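Long-range contact in mannan endo-1,6-alpha-mannosidase (Chaetomium thermophilum, PDB 6RY0), which probably hydrolyses or transfers alpha-1,6-mannosidic linkages as a family 76 glycoside hydrolase, in attaching GPI-anchored glycoproteins to the fungal cell wall: residues Ala258-Asn263 and Glu306-Gly311. Numbering follows the deposited sequence.
Sequences AQFSYN and EIPCEG
Glu306 grips the start of helix 261-278 with both carboxylate oxygens. Its OE2 accepts from the backbone N of Ser261 at 2.8 Å, an almost straight bond (169° at the hydrogen), and its OE1 accepts from the Ser261 hydroxyl, OG, at 2.7 Å. Each oxygen uses its syn lone pair, so the two bonds fix the carboxylate's rotation. Phe260 occupies the N-cap position, and this carboxylate from a distant loop takes the N-H of the first helical residue, where the helix dipole would probably favour negative charge. Glu306 CG lies anti to its own backbone N (chi1 -162°) and the chain bends at chi2, which turns the carboxylate back to Ser261. OE2 also sits at the edge of the Phe260 ring, near its plane. An alanine in place of Glu306 would probably leave Ser261 N and OG without these acceptors, the helix start then held to the loop mainly by Pro308-Phe260 packing.

Tight apolar packing adjoins this buried pair: Pro308 CG lies over one Phe260 face, 3.8 Å from the ring centroid and 22° off its normal, a CH-pi contact. Pro308 CG also presses within 3.1 Å of Gln259 O, buried with no partner in the model. The margin is looser and partly exposed: Ala258 CB stands 4.5 Å from Pro308 CG, and Gln259 CB is 4.1 Å from Ile307 CD1.

The contact joins the N-terminal end of helix 261-278 to the loop between strand 303-304 and helix 323-337, whose Phe323 packs on Ser261 and Glu306; Phe298 of helix 281-298 touches Ser261 and Ile307.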
# COMPACT_ATOMS: atom_id res chain seq x y z
N ALA A 258 -5.60 -8.38 16.32
CA ALA A 258 -5.04 -8.99 15.12
C ALA A 258 -3.94 -8.09 14.57
O ALA A 258 -4.11 -6.89 14.44
CB ALA A 258 -6.12 -9.19 14.05
N GLN A 259 -2.84 -8.72 14.21
CA GLN A 259 -1.63 -8.06 13.69
C GLN A 259 -1.45 -8.38 12.22
O GLN A 259 -0.89 -9.42 11.86
CB GLN A 259 -0.41 -8.50 14.48
CG GLN A 259 -0.40 -8.00 15.92
CD GLN A 259 0.82 -8.53 16.66
OE1 GLN A 259 1.97 -8.19 16.28
NE2 GLN A 259 0.61 -9.29 17.67
N PHE A 260 -1.94 -7.48 11.36
CA PHE A 260 -1.77 -7.63 9.92
C PHE A 260 -0.48 -6.95 9.50
O PHE A 260 -0.17 -5.82 9.94
CB PHE A 260 -2.96 -7.06 9.16
CG PHE A 260 -4.22 -7.85 9.39
CD1 PHE A 260 -4.40 -9.05 8.74
CD2 PHE A 260 -5.19 -7.43 10.27
CE1 PHE A 260 -5.52 -9.81 8.96
CE2 PHE A 260 -6.32 -8.19 10.50
CZ PHE A 260 -6.48 -9.37 9.85
N SER A 261 0.27 -7.62 8.63
CA SER A 261 1.61 -7.17 8.30
C SER A 261 1.63 -5.75 7.75
O SER A 261 2.53 -4.96 8.08
CB SER A 261 2.22 -8.13 7.30
OG SER A 261 1.56 -8.11 6.05
N TYR A 262 0.65 -5.42 6.92
CA TYR A 262 0.68 -4.12 6.24
C TYR A 262 0.47 -2.96 7.20
O TYR A 262 0.85 -1.85 6.86
CB TYR A 262 -0.30 -4.07 5.05
CG TYR A 262 -1.79 -3.88 5.34
CD1 TYR A 262 -2.41 -4.39 6.48
CD2 TYR A 262 -2.57 -3.20 4.43
CE1 TYR A 262 -3.77 -4.23 6.70
CE2 TYR A 262 -3.94 -3.06 4.66
CZ TYR A 262 -4.53 -3.56 5.81
OH TYR A 262 -5.87 -3.39 6.06
N ASN A 263 -0.15 -3.18 8.34
CA ASN A 263 -0.33 -2.09 9.30
C ASN A 263 0.99 -1.66 9.90
O ASN A 263 1.37 -0.48 9.84
CB ASN A 263 -1.34 -2.48 10.40
CG ASN A 263 -2.76 -2.22 10.01
OD1 ASN A 263 -3.04 -1.28 9.27
ND2 ASN A 263 -3.69 -3.01 10.55
N GLU A 306 1.76 -14.04 7.15
CA GLU A 306 0.58 -13.24 7.51
C GLU A 306 -0.07 -13.83 8.75
O GLU A 306 -1.00 -14.64 8.67
CB GLU A 306 -0.38 -13.13 6.33
CG GLU A 306 -1.38 -12.00 6.50
CD GLU A 306 -0.68 -10.66 6.68
OE1 GLU A 306 0.15 -10.34 5.79
OE2 GLU A 306 -0.92 -9.98 7.69
N ILE A 307 0.45 -13.45 9.93
CA ILE A 307 0.13 -14.16 11.17
C ILE A 307 -1.37 -14.34 11.45
O ILE A 307 -1.69 -15.37 12.00
CB ILE A 307 1.02 -13.80 12.39
CG1 ILE A 307 0.91 -12.34 12.65
CG2 ILE A 307 2.49 -14.21 12.19
CD1 ILE A 307 1.91 -11.75 13.66
N PRO A 308 -2.28 -13.39 11.12
CA PRO A 308 -3.67 -13.67 11.49
C PRO A 308 -4.36 -14.75 10.70
O PRO A 308 -5.42 -15.18 11.14
CB PRO A 308 -4.37 -12.32 11.27
CG PRO A 308 -3.25 -11.30 11.33
CD PRO A 308 -2.13 -12.01 10.63
N CYS A 309 -3.83 -15.15 9.55
CA CYS A 309 -4.56 -16.08 8.69
C CYS A 309 -3.75 -17.17 8.05
O CYS A 309 -4.33 -18.18 7.71
CB CYS A 309 -5.36 -15.30 7.64
SG CYS A 309 -4.37 -14.40 6.42
N GLU A 310 -2.44 -17.02 7.88
CA GLU A 310 -1.68 -17.94 7.05
C GLU A 310 -1.42 -19.29 7.70
O GLU A 310 -1.00 -20.23 7.03
CB GLU A 310 -0.37 -17.26 6.64
CG GLU A 310 0.45 -18.04 5.64
CD GLU A 310 1.64 -17.29 5.04
OE1 GLU A 310 1.70 -16.04 5.11
OE2 GLU A 310 2.50 -17.98 4.46
N GLY A 311 -1.65 -19.41 9.00
CA GLY A 311 -1.32 -20.64 9.70
C GLY A 311 -2.02 -21.88 9.24
O GLY A 311 -1.59 -23.02 9.54